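PDB 4QYT: glutathione-independent glyoxalase DJ-1, which converts methylglyoxal to D-lactate in a single step without glutathione and takes part in protection against reactive oxygen species. Local coordinates for residues V5-T15 with P23-D35. Numbering follows the deposited sequence.
Sequences VKVCLFVADGT and PWGIFKRAEIPID
Pro23 and Trp24, on the helix, receive Leu9 from the strand: CD2 of Leu9 lies 4.0 Å from Trp24 CB and meets the indole at its edge, near the ring plane, by CE3, while Pro23 CG touches the same methyl more loosely. One helical turn on, Phe27 turns a ring face to Val7, whose CG2 sits 4.0 Å from the ring centroid and 17° off its normal, a CH-pi contact displaced toward the CD1–CE1 side. The helix then ends in a Schellman motif with Glu31 at positive phi, which reverses the chain toward the sheet. Ile32 puts its CG2 branch, anti to the backbone N, 3.8 Å from Val7 CG2 and also against Val5, while its CD1 reaches the edge of the Phe27 ring in plane. Pro33 covers the carbonyl of Val5 with its ring, CD 3.3 Å from Val5 O, a buried oxygen with no hydrogen-bonding partner. The carbonyl O of Pro33 accepts a hydrogen bond from Val7 N, and parallel pairing follows. With CG1 of Ile34 opposite the backbone N (chi1 -175°) and the chain stretched on through chi2, CD1 reaches 3.6 Å from Val7 CG1, on the helix-facing side of the sheet. Asp35 N donates a hydrogen bond to Val7 O (2.9 Å), and Asp35 O accepts one from Leu9 N; the side chain points to the other face, where OD2 hydrogen-bonds Tyr74 OH. This is a beta-alpha-beta unit of the DJ-1/PfpI fold: strand 7-12 lies between strands 34-39 and 76-79, the 23-29 part of helix 17-29 runs nearly antiparallel to strand 7-12, helix 167-178 packs on Phe27 and Ile32, and Trp24 NE1 hydrogen-bonds the main-chain O of Arg51 of the second subunit.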
loop_
_atom_site.group_PDB
_atom_site.type_symbol
_atom_site.label_atom_id
_atom_site.label_comp_id
_atom_site.label_asym_id
_atom_site.label_seq_id
_atom_site.Cartn_x
_atom_site.Cartn_y
_atom_site.Cartn_z
ATOM N N VAL A 5 3.951 21.770 -7.453
ATOM C CA VAL A 5 4.273 21.075 -6.158
ATOM C C VAL A 5 5.049 19.835 -6.499
ATOM O O VAL A 5 4.669 19.118 -7.427
ATOM C CB VAL A 5 2.991 20.706 -5.378
ATOM C CG1 VAL A 5 3.295 19.840 -4.169
ATOM C CG2 VAL A 5 2.282 21.977 -4.942
ATOM N N LYS A 6 5.946 19.471 -5.601
ATOM C CA LYS A 6 6.930 18.467 -5.916
ATOM C C LYS A 6 7.225 17.679 -4.645
ATOM O O LYS A 6 7.734 18.245 -3.662
ATOM C CB LYS A 6 8.175 19.195 -6.407
ATOM C CG LYS A 6 7.969 19.891 -7.742
ATOM C CD LYS A 6 9.170 20.727 -8.128
ATOM C CE LYS A 6 9.404 21.879 -7.156
ATOM N NZ LYS A 6 9.575 23.239 -7.772
ATOM N N VAL A 7 6.948 16.379 -4.652
ATOM C CA VAL A 7 7.006 15.581 -3.432
ATOM C C VAL A 7 8.206 14.641 -3.454
ATOM O O VAL A 7 8.492 13.998 -4.467
ATOM C CB VAL A 7 5.693 14.777 -3.285
ATOM C CG1 VAL A 7 5.682 13.957 -2.007
ATOM C CG2 VAL A 7 4.485 15.704 -3.350
ATOM N N CYS A 8 8.841 14.528 -2.285
ATOM C CA CYS A 8 9.839 13.496 -2.019
ATOM C C CYS A 8 9.280 12.501 -1.013
ATOM O O CYS A 8 8.938 12.891 0.116
ATOM C CB CYS A 8 11.092 14.120 -1.413
ATOM S SG CYS A 8 12.265 12.908 -0.795
ATOM N N LEU A 9 9.213 11.238 -1.419
ATOM C CA LEU A 9 8.886 10.148 -0.504
ATOM C C LEU A 9 10.209 9.438 -0.191
ATOM O O LEU A 9 10.785 8.753 -1.019
ATOM C CB LEU A 9 7.870 9.242 -1.191
ATOM C CG LEU A 9 7.328 8.077 -0.425
ATOM C CD1 LEU A 9 7.001 8.275 0.986
ATOM C CD2 LEU A 9 6.203 7.414 -1.170
ATOM N N PHE A 10 10.712 9.689 1.029
ATOM C CA PHE A 10 11.932 8.998 1.442
ATOM C C PHE A 10 11.652 7.519 1.604
ATOM O O PHE A 10 10.569 7.094 2.006
ATOM C CB PHE A 10 12.449 9.578 2.762
ATOM C CG PHE A 10 13.142 10.901 2.637
ATOM C CD1 PHE A 10 14.360 11.000 1.980
ATOM C CD2 PHE A 10 12.642 12.059 3.223
ATOM C CE1 PHE A 10 15.046 12.205 1.918
ATOM C CE2 PHE A 10 13.345 13.249 3.174
ATOM C CZ PHE A 10 14.546 13.330 2.528
ATOM N N VAL A 11 12.702 6.723 1.408
ATOM C CA VAL A 11 12.603 5.276 1.506
ATOM C C VAL A 11 13.972 4.739 1.898
ATOM O O VAL A 11 14.997 5.266 1.469
ATOM C CB VAL A 11 12.053 4.641 0.209
ATOM C CG1 VAL A 11 13.034 4.784 -0.956
ATOM C CG2 VAL A 11 11.613 3.197 0.378
ATOM N N ALA A 12 13.985 3.683 2.700
ATOM C CA ALA A 12 15.212 3.043 3.133
ATOM C C ALA A 12 14.973 1.536 3.103
ATOM O O ALA A 12 13.832 1.073 3.079
ATOM C CB ALA A 12 15.541 3.508 4.548
ATOM N N ASP A 13 16.042 0.752 3.208
ATOM C CA ASP A 13 15.830 -0.658 3.510
ATOM C C ASP A 13 15.032 -0.757 4.801
ATOM O O ASP A 13 15.329 -0.084 5.786
ATOM C CB ASP A 13 17.187 -1.373 3.570
ATOM C CG ASP A 13 17.883 -1.326 2.250
ATOM O OD1 ASP A 13 17.350 -1.835 1.268
ATOM O OD2 ASP A 13 18.921 -0.632 2.145
ATOM N N GLY A 14 13.992 -1.586 4.797
ATOM C CA GLY A 14 13.157 -1.694 5.979
ATOM C C GLY A 14 11.954 -0.763 5.988
ATOM O O GLY A 14 11.192 -0.787 6.966
ATOM N N THR A 15 11.731 0.039 4.927
ATOM C CA THR A 15 10.534 0.877 4.889
ATOM C C THR A 15 9.292 0.005 4.667
ATOM O O THR A 15 9.293 -0.914 3.826
ATOM C CB THR A 15 10.653 1.940 3.775
ATOM O OG1 THR A 15 11.632 2.916 4.171
ATOM C CG2 THR A 15 9.330 2.607 3.489
ATOM N N PRO A 23 0.695 7.171 0.159
ATOM C CA PRO A 23 1.000 8.509 -0.352
ATOM C C PRO A 23 1.461 8.463 -1.796
ATOM O O PRO A 23 1.150 9.371 -2.568
ATOM C CB PRO A 23 2.050 9.039 0.630
ATOM C CG PRO A 23 2.640 7.814 1.298
ATOM C CD PRO A 23 1.482 6.861 1.368
ATOM N N TRP A 24 2.256 7.466 -2.170
ATOM C CA TRP A 24 2.724 7.354 -3.564
ATOM C C TRP A 24 1.542 7.358 -4.533
ATOM O O TRP A 24 1.461 8.154 -5.473
ATOM C CB TRP A 24 3.531 6.063 -3.748
ATOM C CG TRP A 24 4.065 5.897 -5.129
ATOM C CD1 TRP A 24 3.450 5.214 -6.131
ATOM C CD2 TRP A 24 5.226 6.482 -5.689
ATOM N NE1 TRP A 24 4.156 5.332 -7.278
ATOM C CE2 TRP A 24 5.268 6.084 -7.042
ATOM C CE3 TRP A 24 6.260 7.281 -5.188
ATOM C CZ2 TRP A 24 6.304 6.453 -7.896
ATOM C CZ3 TRP A 24 7.273 7.655 -6.063
ATOM C CH2 TRP A 24 7.278 7.225 -7.378
ATOM N N GLY A 25 0.595 6.455 -4.294
ATOM C CA GLY A 25 -0.522 6.302 -5.192
ATOM C C GLY A 25 -1.466 7.487 -5.186
ATOM O O GLY A 25 -2.085 7.798 -6.212
ATOM N N ILE A 26 -1.594 8.126 -4.042
ATOM C CA ILE A 26 -2.481 9.311 -3.924
ATOM C C ILE A 26 -1.907 10.483 -4.703
ATOM O O ILE A 26 -2.620 11.126 -5.479
ATOM C CB ILE A 26 -2.747 9.609 -2.441
ATOM C CG1 ILE A 26 -3.654 8.519 -1.851
ATOM C CG2 ILE A 26 -3.383 10.988 -2.242
ATOM C CD1 ILE A 26 -3.699 8.496 -0.337
ATOM N N PHE A 27 -0.615 10.778 -4.524
ATOM C CA PHE A 27 -0.016 11.885 -5.278
ATOM C C PHE A 27 0.060 11.590 -6.763
ATOM O O PHE A 27 -0.167 12.509 -7.571
ATOM C CB PHE A 27 1.335 12.285 -4.684
ATOM C CG PHE A 27 1.217 13.132 -3.464
ATOM C CD1 PHE A 27 0.858 14.464 -3.602
ATOM C CD2 PHE A 27 1.393 12.654 -2.197
ATOM C CE1 PHE A 27 0.666 15.272 -2.500
ATOM C CE2 PHE A 27 1.211 13.480 -1.092
ATOM C CZ PHE A 27 0.798 14.805 -1.253
ATOM N N LYS A 28 0.316 10.339 -7.156
ATOM C CA LYS A 28 0.286 10.005 -8.578
ATOM C C LYS A 28 -1.117 10.249 -9.158
ATOM O O LYS A 28 -1.280 10.828 -10.247
ATOM C CB LYS A 28 0.723 8.547 -8.804
ATOM C CG LYS A 28 2.219 8.382 -8.720
ATOM C CD LYS A 28 2.833 8.575 -10.092
ATOM C CE LYS A 28 4.327 8.451 -10.085
ATOM N NZ LYS A 28 4.896 8.569 -11.467
ATOM N N ARG A 29 -2.163 9.847 -8.437
ATOM C CA ARG A 29 -3.516 10.101 -8.929
ATOM C C ARG A 29 -3.796 11.588 -9.072
ATOM O O ARG A 29 -4.587 12.006 -9.928
ATOM C CB ARG A 29 -4.532 9.467 -8.000
ATOM C CG ARG A 29 -4.639 7.944 -8.179
ATOM C CD ARG A 29 -5.401 7.327 -7.035
ATOM N NE ARG A 29 -5.682 5.905 -7.199
ATOM C CZ ARG A 29 -4.779 4.954 -7.067
ATOM N NH1 ARG A 29 -3.540 5.230 -6.669
ATOM N NH2 ARG A 29 -5.142 3.686 -7.212
ATOM N N ALA A 30 -3.255 12.386 -8.163
ATOM C CA ALA A 30 -3.372 13.837 -8.203
ATOM C C ALA A 30 -2.582 14.502 -9.293
ATOM O O ALA A 30 -2.669 15.731 -9.470
ATOM C CB ALA A 30 -3.010 14.421 -6.843
ATOM N N GLU A 31 -1.769 13.739 -10.001
ATOM C CA GLU A 31 -0.854 14.262 -11.021
ATOM C C GLU A 31 0.064 15.334 -10.431
ATOM O O GLU A 31 0.416 16.319 -11.082
ATOM C CB GLU A 31 -1.638 14.774 -12.253
ATOM C CG GLU A 31 -2.503 13.693 -12.896
ATOM C CD GLU A 31 -3.271 14.102 -14.119
ATOM O OE1 GLU A 31 -3.747 15.240 -14.133
ATOM O OE2 GLU A 31 -3.093 13.420 -15.138
ATOM N N ILE A 32 0.543 15.058 -9.216
ATOM C CA ILE A 32 1.553 15.850 -8.549
ATOM C C ILE A 32 2.864 15.112 -8.609
ATOM O O ILE A 32 2.931 13.957 -8.151
ATOM C CB ILE A 32 1.135 16.151 -7.108
ATOM C CG1 ILE A 32 -0.083 17.086 -7.096
ATOM C CG2 ILE A 32 2.289 16.711 -6.304
ATOM C CD1 ILE A 32 -0.703 17.340 -5.742
ATOM N N PRO A 33 3.914 15.701 -9.197
ATOM C CA PRO A 33 5.198 15.002 -9.280
ATOM C C PRO A 33 5.690 14.473 -7.943
ATOM O O PRO A 33 5.658 15.208 -6.952
ATOM C CB PRO A 33 6.141 16.058 -9.849
ATOM C CG PRO A 33 5.257 16.975 -10.600
ATOM C CD PRO A 33 3.980 17.032 -9.841
ATOM N N ILE A 34 6.187 13.239 -7.957
ATOM C CA ILE A 34 6.686 12.584 -6.755
ATOM C C ILE A 34 7.845 11.686 -7.129
ATOM O O ILE A 34 7.744 10.924 -8.098
ATOM C CB ILE A 34 5.562 11.831 -5.995
ATOM C CG1 ILE A 34 6.069 11.251 -4.685
ATOM C CG2 ILE A 34 4.868 10.775 -6.853
ATOM C CD1 ILE A 34 4.955 10.840 -3.746
ATOM N N ASP A 35 8.924 11.789 -6.343
ATOM C CA ASP A 35 10.082 10.914 -6.469
ATOM C C ASP A 35 10.226 10.110 -5.184
ATOM O O ASP A 35 10.045 10.667 -4.109
ATOM C CB ASP A 35 11.401 11.704 -6.617
ATOM C CG ASP A 35 11.571 12.457 -7.917
ATOM O OD1 ASP A 35 11.002 12.029 -8.941
ATOM O OD2 ASP A 35 12.320 13.445 -7.899
#